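Alpha,alpha-trehalose-phosphate synthase (UDP-forming) (Burkholderia vietnamiensis, PDB 5TVG) belongs to glycosyltransferase family 20 and has the GT-B architecture of two Rossmann-like domains, here modelled with uridine-5'-diphosphate and a magnesium ion. Local coordinates at residues A[178-183]-A[204-209]; A[73-78]-A[120-125]; A[18-23]-A[45-50]; A[143-148]-A[183-188]; A[39-44]-A[68-73]. One frame throughout, in Å; residues are numbered along the deposited sequence.

How the interactions relate
All five contacts join parts of the domain built on the ten-stranded mixed sheet. Interactions 2, 3 and 5 meet on two neighbouring strands: 46-48 carries interaction 3, and 70-77 carries both interaction 2 and interaction 5, which share Ala-73. Backbone bonds probably link them, Ala-73 N lying 2.9 Å from Trp-47 O. Interactions 1 and 4 use successive parts of helix 179-186 and share Val-183; their centres are 11 Å apart. Interaction 2 joins the two groups, because Phe-146 of interaction 4 packs on Leu-122 and Ala-123. Interaction 3 reaches toward the ligand cleft, the Arg-18 side chain being about 11 Å from the bound uridine-5'-diphosphate, whose pocket residues belong to the other half of the chain.

Interaction 1: A[178-183]-A[204-209]; sequences PHDELV and SDYIER
Val-183 and Ile-207 mark the nearest backbone approach, 8.1 Å between CA atoms, of two helix segments whose axes cross at -107°. The helices, 179-186 and 197-209, flank strand 191-194 in the chain, a helix-strand-helix unit of the Rossmann-like domain with the mixed sheet. With the segment axes 11.6 Å apart, side chains must span the gap, and Tyr-206 does most of this. Its ring lies between the helices, with Val-183 CG2 over one face in a CH-pi contact, 3.9 Å from the ring centroid. Beside it, Val-183 CG1 packs against Ile-207 CG1 at 3.8 Å. The phenol end reaches the first turn of helix 179-186. There the His-179 side chain, its CG held between backbone N and carbonyl carbon (chi1 53°), presents its ring edge to the hydroxyl, and the two rings meet rim to rim with planes at 74°. Leu-173 of helix 170-173 also touches His-179, Val-183 and Tyr-206. The short hydrogen bond between His-179 ND1 and Tyr-206 OH measures 2.5 Å. A water adds a second tie, donating to Asp-180 OD1 at 2.8 Å and bonded to Tyr-206 OH at 2.9 Å.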
# COMPACT_ATOMS: atom_id res chain seq x y z
N PRO A 178 20.46 -16.39 -15.11
CA PRO A 178 21.53 -17.37 -15.40
C PRO A 178 21.07 -18.82 -15.54
O PRO A 178 21.82 -19.74 -15.17
CB PRO A 178 22.48 -17.21 -14.20
CG PRO A 178 21.62 -16.83 -13.10
CD PRO A 178 20.55 -15.91 -13.71
N HIS A 179 19.88 -19.05 -16.12
CA HIS A 179 19.32 -20.41 -16.15
C HIS A 179 20.27 -21.39 -16.86
O HIS A 179 20.53 -22.48 -16.34
CB HIS A 179 17.94 -20.38 -16.82
CG HIS A 179 17.91 -19.72 -18.17
ND1 HIS A 179 18.17 -20.40 -19.35
CD2 HIS A 179 17.66 -18.43 -18.53
CE1 HIS A 179 18.07 -19.56 -20.37
NE2 HIS A 179 17.77 -18.36 -19.90
N ASP A 180 20.86 -20.97 -17.98
CA ASP A 180 21.71 -21.87 -18.76
C ASP A 180 22.94 -22.29 -17.96
O ASP A 180 23.31 -23.47 -17.96
CB ASP A 180 22.12 -21.20 -20.07
CG ASP A 180 23.06 -22.08 -20.91
OD1 ASP A 180 22.59 -23.08 -21.51
OD2 ASP A 180 24.27 -21.77 -20.95
N GLU A 181 23.59 -21.32 -17.30
CA GLU A 181 24.75 -21.63 -16.48
C GLU A 181 24.40 -22.59 -15.36
O GLU A 181 25.16 -23.54 -15.08
CB GLU A 181 25.33 -20.34 -15.88
CG GLU A 181 26.70 -20.51 -15.29
CD GLU A 181 27.34 -19.21 -14.87
OE1 GLU A 181 26.73 -18.46 -14.09
OE2 GLU A 181 28.43 -18.91 -15.39
N LEU A 182 23.26 -22.35 -14.71
CA LEU A 182 22.84 -23.19 -13.58
C LEU A 182 22.54 -24.62 -14.04
O LEU A 182 22.90 -25.58 -13.35
CB LEU A 182 21.60 -22.57 -12.93
CG LEU A 182 21.77 -21.23 -12.18
CD1 LEU A 182 20.43 -20.71 -11.73
CD2 LEU A 182 22.70 -21.37 -10.98
N VAL A 183 21.90 -24.79 -15.20
CA VAL A 183 21.68 -26.14 -15.70
C VAL A 183 23.02 -26.79 -16.04
O VAL A 183 23.24 -27.97 -15.76
CB VAL A 183 20.73 -26.12 -16.91
CG1 VAL A 183 20.75 -27.47 -17.62
CG2 VAL A 183 19.32 -25.71 -16.50
N SER A 204 14.72 -32.43 -17.84
CA SER A 204 15.04 -33.06 -19.12
C SER A 204 14.50 -32.24 -20.27
O SER A 204 15.17 -32.11 -21.31
CB SER A 204 14.47 -34.48 -19.18
OG SER A 204 14.96 -35.24 -18.10
N ASP A 205 13.28 -31.69 -20.11
CA ASP A 205 12.69 -30.87 -21.16
C ASP A 205 13.59 -29.70 -21.50
O ASP A 205 13.82 -29.40 -22.68
CB ASP A 205 11.29 -30.34 -20.73
CG ASP A 205 10.17 -31.39 -20.92
OD1 ASP A 205 10.39 -32.41 -21.60
OD2 ASP A 205 9.06 -31.18 -20.40
N TYR A 206 14.16 -29.04 -20.49
CA TYR A 206 15.07 -27.93 -20.75
C TYR A 206 16.25 -28.40 -21.60
O TYR A 206 16.59 -27.77 -22.61
CB TYR A 206 15.55 -27.32 -19.43
CG TYR A 206 16.44 -26.10 -19.60
CD1 TYR A 206 17.80 -26.24 -19.87
CD2 TYR A 206 15.92 -24.82 -19.50
CE1 TYR A 206 18.62 -25.12 -20.03
CE2 TYR A 206 16.71 -23.70 -19.64
CZ TYR A 206 18.06 -23.85 -19.92
OH TYR A 206 18.83 -22.72 -20.08
N ILE A 207 16.88 -29.49 -21.20
CA ILE A 207 18.07 -29.96 -21.91
C ILE A 207 17.73 -30.44 -23.32
O ILE A 207 18.42 -30.12 -24.29
CB ILE A 207 18.77 -31.04 -21.06
CG1 ILE A 207 19.55 -30.29 -19.95
CG2 ILE A 207 19.63 -31.95 -21.93
CD1 ILE A 207 20.12 -31.15 -18.88
N GLU A 208 16.63 -31.17 -23.47
CA GLU A 208 16.32 -31.70 -24.79
C GLU A 208 15.84 -30.61 -25.73
O GLU A 208 16.34 -30.47 -26.85
CB GLU A 208 15.32 -32.84 -24.64
CG GLU A 208 15.99 -34.08 -24.03
CD GLU A 208 15.02 -35.19 -23.67
OE1 GLU A 208 14.75 -35.38 -22.47
OE2 GLU A 208 14.53 -35.88 -24.59
N ARG A 209 14.88 -29.80 -25.29
CA ARG A 209 14.28 -28.84 -26.19
C ARG A 209 15.19 -27.65 -26.49
O ARG A 209 14.97 -26.95 -27.47
CB ARG A 209 12.94 -28.39 -25.61
CG ARG A 209 11.91 -29.50 -25.71
CD ARG A 209 10.69 -29.26 -24.84
NE ARG A 209 9.72 -30.34 -25.01
CZ ARG A 209 8.43 -30.21 -24.71
NH1 ARG A 209 7.97 -29.06 -24.24
NH2 ARG A 209 7.59 -31.23 -24.91
O HOH W 1 20.09 -22.66 -22.72

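Interaction 2: A[73-78]-A[120-125]; sequences ATLGLT and AMLARQ
Leu-75 and Gln-125 both turn CG anti to the carbonyl carbon (chi1 -73° and -66°), which carries the glutamine CG to within 3.5 Å of Leu-75 CD1; a bend at chi2 of Gln-125 then turns its amide end away from the line of the stem. The glutamine thus meets the strand with its aliphatic part. The same leucine methyl touches Leu-122 CD2 at 3.9 Å, while Met-121 SD stands farther off, 4.4 Å from Leu-75 CD1. Met-121 folds at chi2 and chi3, which brings its CE methyl to Leu-77 CD2 at 3.9 Å. Leu-75 and Leu-77 thus face successive parts of the helix surface.

This is strand-on-helix packing in the Rossmann-like domain: strand 70-77 of the mixed sheet lies under helix 109-127, the segment axes 10.5 Å apart and running roughly antiparallel, at 150°. Leu-122 and Ala-123 also meet Phe-146 of helix 146-152; Phe-48 of the neighbouring strand touches both Leu-75 and Gln-125. No hydrogen bond crosses between the two segments. Gln-125 NE2 donates to Ala-60 O, which probably fixes how its stem lies on the leucine. What holds strand to helix here is therefore dispersion between methyls, methylenes and a thioether, with burial of apolar surface.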
# COMPACT_ATOMS: atom_id res chain seq x y z
N ALA A 73 30.82 -30.65 10.41
CA ALA A 73 31.84 -29.67 10.05
C ALA A 73 31.12 -28.42 9.55
O ALA A 73 30.51 -28.46 8.47
CB ALA A 73 32.80 -30.24 9.00
N THR A 74 31.15 -27.33 10.34
CA THR A 74 30.35 -26.15 10.03
C THR A 74 31.18 -24.87 9.94
O THR A 74 32.27 -24.73 10.51
CB THR A 74 29.21 -25.92 11.05
OG1 THR A 74 29.76 -25.75 12.36
CG2 THR A 74 28.24 -27.11 11.06
N LEU A 75 30.58 -23.89 9.25
CA LEU A 75 31.20 -22.61 8.96
C LEU A 75 30.15 -21.53 9.11
O LEU A 75 28.97 -21.74 8.83
CB LEU A 75 31.75 -22.56 7.52
CG LEU A 75 33.01 -23.34 7.21
CD1 LEU A 75 33.05 -23.59 5.72
CD2 LEU A 75 34.27 -22.54 7.68
N GLY A 76 30.61 -20.34 9.53
CA GLY A 76 29.75 -19.18 9.57
C GLY A 76 29.82 -18.44 8.26
O GLY A 76 30.68 -18.75 7.43
N LEU A 77 28.91 -17.48 8.06
CA LEU A 77 28.93 -16.63 6.88
C LEU A 77 28.98 -15.16 7.29
O LEU A 77 28.41 -14.76 8.30
CB LEU A 77 27.69 -16.84 5.99
CG LEU A 77 27.45 -18.18 5.28
CD1 LEU A 77 26.09 -18.18 4.55
CD2 LEU A 77 28.59 -18.49 4.33
N THR A 78 29.63 -14.35 6.47
CA THR A 78 29.60 -12.93 6.71
C THR A 78 28.24 -12.38 6.30
O THR A 78 27.49 -13.01 5.54
CB THR A 78 30.68 -12.21 5.90
OG1 THR A 78 30.45 -12.45 4.49
CG2 THR A 78 32.10 -12.63 6.32
N ALA A 120 31.63 -21.50 -4.03
CA ALA A 120 33.04 -21.82 -4.24
C ALA A 120 33.82 -21.83 -2.93
O ALA A 120 34.71 -22.67 -2.73
CB ALA A 120 33.68 -20.84 -5.22
N MET A 121 33.52 -20.89 -2.03
CA MET A 121 34.19 -20.88 -0.74
C MET A 121 33.86 -22.13 0.06
O MET A 121 34.74 -22.75 0.66
CB MET A 121 33.82 -19.60 0.03
CG MET A 121 34.47 -19.45 1.44
SD MET A 121 33.63 -20.47 2.70
CE MET A 121 32.04 -19.65 2.83
N LEU A 122 32.58 -22.52 0.08
CA LEU A 122 32.17 -23.73 0.80
C LEU A 122 32.82 -24.98 0.20
O LEU A 122 33.22 -25.88 0.95
CB LEU A 122 30.66 -23.88 0.77
CG LEU A 122 29.84 -22.86 1.58
CD1 LEU A 122 28.31 -23.04 1.38
CD2 LEU A 122 30.22 -22.98 3.05
N ALA A 123 32.91 -25.05 -1.13
CA ALA A 123 33.49 -26.22 -1.79
C ALA A 123 34.98 -26.33 -1.49
O ALA A 123 35.52 -27.44 -1.33
CB ALA A 123 33.26 -26.15 -3.30
N ARG A 124 35.67 -25.19 -1.45
CA ARG A 124 37.09 -25.21 -1.11
C ARG A 124 37.30 -25.72 0.30
O ARG A 124 38.18 -26.56 0.53
CB ARG A 124 37.65 -23.80 -1.30
CG ARG A 124 39.10 -23.59 -0.98
CD ARG A 124 39.50 -22.22 -1.50
NE ARG A 124 39.00 -21.12 -0.66
CZ ARG A 124 38.00 -20.30 -0.96
NH1 ARG A 124 37.32 -20.41 -2.10
NH2 ARG A 124 37.67 -19.34 -0.09
N GLN A 125 36.44 -25.31 1.24
CA GLN A 125 36.57 -25.79 2.62
C GLN A 125 36.26 -27.28 2.72
O GLN A 125 36.95 -28.00 3.45
CB GLN A 125 35.65 -24.99 3.55
CG GLN A 125 35.99 -23.49 3.74
CD GLN A 125 37.13 -23.23 4.70
OE1 GLN A 125 37.62 -24.16 5.35
NE2 GLN A 125 37.51 -21.96 4.85

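Interaction 3: A[18-23]-A[45-50]; sequences RVAAGE and GVWFGW
Arg-18 and Val-19 pass alongside Trp-50 and Gly-49, and one hydrogen bond ties the backbones, Val-19 N to Trp-50 O at 3.2 Å with an angle of 151° at the hydrogen. Val-19 fills the space between the chains with both methyls. CG1, anti to its backbone N (chi1 175°), lies over one face of the Trp-47 indole, 3.9 Å from the centroid of the five-membered ring and close to its normal. CG2 packs on Gly-49 N at 3.5 Å, where the chain turns a corner. Ala-20 continues along the indole, its CB 3.8 Å from Trp-47 CH2. The indole is anchored by NE1, which bonds Ser-16 OG. At the outer end, Arg-18 runs extended beside Trp-50, pointing the same way. In one of its two modelled conformers, Trp-50 CZ3 sits over the centre of the guanidinium face, with the planes 45° apart; NH2 then bonds Tyr-86 OH, whereas Trp-50 NE1 goes to Glu-53 O. Loops following parallel strands gather in this way at the carboxyl ends of a Rossmann-like sheet, which in GT-B proteins border the cleft between the two domains.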
# COMPACT_ATOMS: atom_id res chain seq x y z
N ARG A 18 21.78 -25.57 6.13
CA ARG A 18 21.78 -25.51 7.59
C ARG A 18 22.10 -26.90 8.15
O ARG A 18 21.43 -27.87 7.77
CB ARG A 18 20.41 -25.03 8.10
CG ARG A 18 20.06 -23.56 7.72
CD ARG A 18 18.68 -23.15 8.22
NE ARG A 18 18.34 -21.75 7.91
CZ ARG A 18 18.69 -20.72 8.66
NH1 ARG A 18 19.39 -20.94 9.77
NH2 ARG A 18 18.36 -19.48 8.33
N VAL A 19 23.08 -26.99 9.04
CA VAL A 19 23.45 -28.24 9.68
C VAL A 19 22.80 -28.29 11.05
O VAL A 19 23.01 -27.39 11.87
CB VAL A 19 24.98 -28.39 9.78
CG1 VAL A 19 25.35 -29.66 10.56
CG2 VAL A 19 25.61 -28.40 8.38
N ALA A 20 22.01 -29.34 11.30
CA ALA A 20 21.33 -29.46 12.59
C ALA A 20 22.31 -29.53 13.75
O ALA A 20 23.40 -30.10 13.65
CB ALA A 20 20.42 -30.70 12.60
N ALA A 21 21.91 -28.95 14.88
CA ALA A 21 22.73 -28.95 16.08
C ALA A 21 21.83 -29.01 17.31
O ALA A 21 20.71 -28.47 17.30
CB ALA A 21 23.64 -27.71 16.15
N GLY A 22 22.32 -29.69 18.35
CA GLY A 22 21.61 -29.71 19.62
C GLY A 22 20.28 -30.43 19.53
O GLY A 22 20.19 -31.57 19.05
N GLU A 23 19.22 -29.75 19.99
CA GLU A 23 17.89 -30.35 20.00
C GLU A 23 17.47 -30.86 18.63
O GLU A 23 16.71 -31.84 18.53
CB GLU A 23 16.87 -29.33 20.52
N GLY A 45 29.97 -40.95 8.58
CA GLY A 45 30.05 -39.85 7.64
C GLY A 45 30.17 -38.46 8.28
O GLY A 45 30.31 -38.29 9.49
N VAL A 46 30.07 -37.45 7.41
CA VAL A 46 30.24 -36.05 7.79
C VAL A 46 29.05 -35.26 7.28
O VAL A 46 28.56 -35.50 6.17
CB VAL A 46 31.56 -35.46 7.24
CG1 VAL A 46 31.73 -34.03 7.69
CG2 VAL A 46 32.80 -36.32 7.64
N TRP A 47 28.57 -34.33 8.10
CA TRP A 47 27.56 -33.37 7.66
C TRP A 47 28.21 -31.98 7.63
O TRP A 47 28.61 -31.46 8.67
CB TRP A 47 26.33 -33.43 8.58
CG TRP A 47 25.07 -32.67 8.09
CD1 TRP A 47 25.00 -31.78 7.06
CD2 TRP A 47 23.75 -32.74 8.66
NE1 TRP A 47 23.70 -31.30 6.94
CE2 TRP A 47 22.92 -31.87 7.91
CE3 TRP A 47 23.18 -33.46 9.72
CZ2 TRP A 47 21.56 -31.68 8.20
CZ3 TRP A 47 21.82 -33.29 10.00
CH2 TRP A 47 21.04 -32.39 9.25
N PHE A 48 28.32 -31.40 6.43
CA PHE A 48 29.03 -30.15 6.18
C PHE A 48 28.03 -29.08 5.73
O PHE A 48 27.06 -29.38 5.02
CB PHE A 48 30.10 -30.38 5.12
CG PHE A 48 30.84 -29.13 4.70
CD1 PHE A 48 31.94 -28.69 5.40
CD2 PHE A 48 30.41 -28.38 3.60
CE1 PHE A 48 32.62 -27.55 5.02
CE2 PHE A 48 31.08 -27.25 3.20
CZ PHE A 48 32.20 -26.81 3.92
N GLY A 49 28.24 -27.85 6.19
CA GLY A 49 27.45 -26.73 5.72
C GLY A 49 27.52 -25.55 6.69
O GLY A 49 28.36 -25.51 7.58
N TRP A 50 26.57 -24.63 6.52
CA TRP A 50 26.54 -23.40 7.29
C TRP A 50 25.88 -23.67 8.65
O TRP A 50 24.93 -24.45 8.74
CB TRP A 50 25.76 -22.34 6.51
CG TRP A 50 25.46 -21.01 7.16
CD1 TRP A 50 26.33 -20.20 7.86
CD2 TRP A 50 24.20 -20.31 7.12
NE1 TRP A 50 25.67 -19.05 8.27
CE2 TRP A 50 24.37 -19.09 7.83
CE3 TRP A 50 22.94 -20.61 6.57
CZ2 TRP A 50 23.32 -18.18 8.00
CZ3 TRP A 50 21.90 -19.68 6.74
CH2 TRP A 50 22.10 -18.49 7.45

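Interaction 4: A[143-148]-A[183-188]; sequences LLPFAH and VKFMCA
His-148 and Phe-185 make the tight part of the contact: Phe-185 CE1 stands over the centre of the imidazole face, 3.2 Å above its plane. The ring planes are 32° apart, an oblique meeting with centroids separated by 4.1 Å. His-148 places CG anti to the backbone N (chi1 167°), which sends the ring out from the first turn of helix 146-152 across the phenylalanine. Pro-145 CB closes on Phe-185 from a different direction, 3.8 Å from CD2. Deeper in, Ala-147 CB meets Ala-188 CB at 3.9 Å, and Leu-144 CD2 lies alongside the Met-186 thioether. Between these patches a water occupies the polar middle: it donates to Leu-144 O at 2.7 Å and to Phe-185 O, and accepts from His-148 N, joining two carbonyls and one amide that no direct hydrogen bond links. The looser side is at the partly exposed end, where Lys-184 NZ comes no nearer than 4.5 Å to His-148 CE1. A type I turn from Leu-143 to Phe-146 leads into helix 146-152, so the contact joins the start of one helix to the end of helix 179-186, two neighbouring helices packed around the mixed sheet of a Rossmann-like domain.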
# COMPACT_ATOMS: atom_id res chain seq x y z
N LEU A 143 22.50 -24.76 -3.33
CA LEU A 143 23.78 -25.37 -3.67
C LEU A 143 23.79 -25.94 -5.10
O LEU A 143 24.54 -26.86 -5.39
CB LEU A 143 24.11 -26.45 -2.64
CG LEU A 143 24.28 -25.95 -1.19
CD1 LEU A 143 24.04 -27.02 -0.11
CD2 LEU A 143 25.68 -25.31 -0.96
N LEU A 144 22.94 -25.41 -6.00
CA LEU A 144 23.03 -25.83 -7.40
C LEU A 144 24.47 -25.80 -7.94
O LEU A 144 24.84 -26.74 -8.67
CB LEU A 144 22.11 -24.96 -8.27
CG LEU A 144 20.61 -25.11 -8.00
CD1 LEU A 144 19.78 -24.03 -8.68
CD2 LEU A 144 20.18 -26.48 -8.51
N PRO A 145 25.31 -24.81 -7.64
CA PRO A 145 26.67 -24.79 -8.20
C PRO A 145 27.69 -25.70 -7.50
O PRO A 145 28.84 -25.74 -7.95
CB PRO A 145 27.12 -23.32 -8.04
CG PRO A 145 25.86 -22.53 -7.69
CD PRO A 145 24.96 -23.52 -7.00
N PHE A 146 27.32 -26.43 -6.45
CA PHE A 146 28.33 -26.99 -5.55
C PHE A 146 29.19 -28.04 -6.26
O PHE A 146 30.42 -28.01 -6.16
CB PHE A 146 27.66 -27.57 -4.30
CG PHE A 146 28.62 -27.77 -3.15
CD1 PHE A 146 29.07 -26.66 -2.40
CD2 PHE A 146 29.10 -29.05 -2.82
CE1 PHE A 146 29.99 -26.81 -1.33
CE2 PHE A 146 30.03 -29.21 -1.76
CZ PHE A 146 30.46 -28.09 -1.01
N ALA A 147 28.57 -28.96 -7.00
CA ALA A 147 29.34 -29.98 -7.70
C ALA A 147 30.31 -29.36 -8.69
O ALA A 147 31.43 -29.85 -8.86
CB ALA A 147 28.42 -30.95 -8.45
N HIS A 148 29.85 -28.33 -9.41
CA HIS A 148 30.72 -27.68 -10.39
C HIS A 148 31.97 -27.14 -9.72
O HIS A 148 33.08 -27.31 -10.23
CB HIS A 148 29.95 -26.56 -11.09
CG HIS A 148 30.83 -25.64 -11.88
ND1 HIS A 148 31.24 -25.92 -13.17
CD2 HIS A 148 31.38 -24.45 -11.56
CE1 HIS A 148 32.01 -24.93 -13.60
NE2 HIS A 148 32.11 -24.03 -12.65
N VAL A 183 21.90 -24.79 -15.20
CA VAL A 183 21.68 -26.14 -15.70
C VAL A 183 23.02 -26.79 -16.04
O VAL A 183 23.24 -27.97 -15.76
CB VAL A 183 20.73 -26.12 -16.91
CG1 VAL A 183 20.75 -27.47 -17.62
CG2 VAL A 183 19.32 -25.71 -16.50
N LYS A 184 23.94 -26.03 -16.64
CA LYS A 184 25.28 -26.55 -16.88
C LYS A 184 25.92 -27.02 -15.58
O LYS A 184 26.52 -28.11 -15.53
CB LYS A 184 26.15 -25.48 -17.55
CG LYS A 184 27.62 -25.90 -17.71
CD LYS A 184 28.38 -25.03 -18.70
CE LYS A 184 28.56 -23.59 -18.19
NZ LYS A 184 29.54 -23.51 -17.06
N PHE A 185 25.82 -26.21 -14.51
CA PHE A 185 26.35 -26.62 -13.22
C PHE A 185 25.71 -27.92 -12.73
O PHE A 185 26.39 -28.78 -12.17
CB PHE A 185 26.14 -25.51 -12.18
CG PHE A 185 27.03 -24.31 -12.40
CD1 PHE A 185 28.14 -24.39 -13.24
CD2 PHE A 185 26.71 -23.07 -11.84
CE1 PHE A 185 28.97 -23.29 -13.46
CE2 PHE A 185 27.52 -21.96 -12.06
CZ PHE A 185 28.66 -22.07 -12.87
N MET A 186 24.42 -28.07 -12.94
CA MET A 186 23.72 -29.25 -12.44
C MET A 186 24.21 -30.51 -13.11
O MET A 186 24.10 -31.60 -12.54
CB MET A 186 22.22 -29.11 -12.67
CG MET A 186 21.59 -27.96 -11.89
SD MET A 186 19.85 -27.69 -12.20
CE MET A 186 19.13 -29.01 -11.29
N CYS A 187 24.72 -30.39 -14.34
CA CYS A 187 25.25 -31.55 -15.01
C CYS A 187 26.59 -31.97 -14.46
O CYS A 187 27.11 -33.02 -14.86
CB CYS A 187 25.35 -31.27 -16.51
SG CYS A 187 23.70 -31.06 -17.30
N ALA A 188 27.18 -31.19 -13.54
CA ALA A 188 28.41 -31.63 -12.89
C ALA A 188 28.13 -32.74 -11.88
O ALA A 188 29.05 -33.45 -11.48
CB ALA A 188 29.12 -30.45 -12.22
O HOH W 2 27.07 -27.97 -9.42

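Interaction 5: A[39-44]-A[68-73]; sequences ALKQTG and GNVTYA
Asn-69 points its CB toward the end of helix 31-43, stopping 4.2 Å from Lys-41 O. From there CG, anti to the backbone N (chi1 -154°), comes over Gly-44 CA at 3.8 Å. At the tip the branches part: OD1 lies 4.0 Å from Gly-44 CA, while ND2 comes within 3.3 Å of the same Gly-44 CA and donates to Lys-41 O at 2.6 Å. That acceptor lies within 2° of the amide plane, although the bond is bent, with an angle of 139° at the hydrogen. Gly-44 ends the helix in a Schellman motif with positive phi, and this brings its CA against the asparagine amide. The helix belongs to the beta-alpha-beta crossover from strand 12-16 to strand 46-48, and strand 70-77, entered just after Asn-69, pairs beside the latter. Next along that strand, Val-70 wedges its two methyls against the last helical turn: CG2 touches Lys-41 CG at 3.8 Å, and CG1 meets Leu-40 CD1. The lysine amine extends away from the strand. Leu-40 also packs on Trp-47 and Val-14, toward the sheet. Beyond the valine, a water bridges Gly-44 O (3.0 Å) and Thr-71 OG1 (2.5 Å).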
# COMPACT_ATOMS: atom_id res chain seq x y z
N ALA A 39 22.17 -43.17 7.60
CA ALA A 39 23.27 -43.35 6.68
C ALA A 39 24.56 -42.72 7.22
O ALA A 39 25.65 -43.28 7.05
CB ALA A 39 22.90 -42.78 5.31
N LEU A 40 24.47 -41.55 7.87
CA LEU A 40 25.68 -40.98 8.47
C LEU A 40 26.25 -41.89 9.55
O LEU A 40 27.46 -42.13 9.60
CB LEU A 40 25.39 -39.60 9.06
CG LEU A 40 25.14 -38.46 8.09
CD1 LEU A 40 24.73 -37.19 8.86
CD2 LEU A 40 26.39 -38.20 7.22
N LYS A 41 25.39 -42.42 10.43
CA LYS A 41 25.87 -43.32 11.47
C LYS A 41 26.41 -44.60 10.87
O LYS A 41 27.43 -45.12 11.33
CB LYS A 41 24.76 -43.67 12.46
CG LYS A 41 24.37 -42.56 13.41
CD LYS A 41 23.38 -43.10 14.42
CE LYS A 41 22.87 -42.02 15.35
NZ LYS A 41 22.10 -42.63 16.47
N GLN A 42 25.74 -45.14 9.84
CA GLN A 42 26.16 -46.41 9.28
C GLN A 42 27.55 -46.28 8.67
O GLN A 42 28.38 -47.18 8.83
CB GLN A 42 25.16 -46.89 8.21
CG GLN A 42 25.57 -48.24 7.59
CD GLN A 42 24.85 -48.58 6.27
OE1 GLN A 42 24.24 -49.65 6.15
NE2 GLN A 42 24.96 -47.71 5.27
N THR A 43 27.84 -45.17 8.00
CA THR A 43 29.06 -45.01 7.22
C THR A 43 30.14 -44.20 7.93
O THR A 43 31.17 -43.91 7.32
CB THR A 43 28.75 -44.38 5.86
OG1 THR A 43 28.43 -43.00 6.03
CG2 THR A 43 27.61 -45.12 5.12
N GLY A 44 29.91 -43.77 9.17
CA GLY A 44 30.81 -42.85 9.86
C GLY A 44 31.05 -41.55 9.10
O GLY A 44 32.20 -41.09 9.00
N GLY A 68 29.52 -39.15 18.59
CA GLY A 68 29.68 -40.56 18.39
C GLY A 68 30.42 -40.86 17.11
O GLY A 68 31.60 -40.54 16.96
N ASN A 69 29.69 -41.41 16.14
CA ASN A 69 30.28 -41.84 14.88
C ASN A 69 30.25 -40.77 13.81
O ASN A 69 31.02 -40.84 12.84
CB ASN A 69 29.51 -43.06 14.35
CG ASN A 69 30.36 -43.90 13.46
OD1 ASN A 69 31.58 -43.90 13.62
ND2 ASN A 69 29.74 -44.59 12.50
N VAL A 70 29.42 -39.77 13.98
CA VAL A 70 29.15 -38.75 12.98
C VAL A 70 29.94 -37.49 13.26
O VAL A 70 30.08 -37.08 14.42
CB VAL A 70 27.64 -38.46 12.97
CG1 VAL A 70 27.28 -37.42 11.91
CG2 VAL A 70 26.91 -39.77 12.74
N THR A 71 30.46 -36.88 12.20
CA THR A 71 31.16 -35.61 12.30
C THR A 71 30.32 -34.48 11.70
O THR A 71 29.70 -34.64 10.65
CB THR A 71 32.51 -35.71 11.59
OG1 THR A 71 33.28 -36.74 12.20
CG2 THR A 71 33.26 -34.41 11.68
N TYR A 72 30.28 -33.34 12.40
CA TYR A 72 29.61 -32.14 11.92
C TYR A 72 30.69 -31.09 11.66
O TYR A 72 31.39 -30.67 12.59
CB TYR A 72 28.59 -31.63 12.94
CG TYR A 72 27.50 -32.63 13.30
CD1 TYR A 72 27.71 -33.62 14.25
CD2 TYR A 72 26.25 -32.56 12.70
CE1 TYR A 72 26.71 -34.53 14.58
CE2 TYR A 72 25.24 -33.46 13.03
CZ TYR A 72 25.47 -34.44 13.96
OH TYR A 72 24.46 -35.34 14.27
N ALA A 73 30.82 -30.65 10.41
CA ALA A 73 31.84 -29.67 10.05
C ALA A 73 31.12 -28.42 9.55
O ALA A 73 30.51 -28.46 8.47
CB ALA A 73 32.80 -30.24 9.00
O HOH W 3 32.91 -38.81 10.86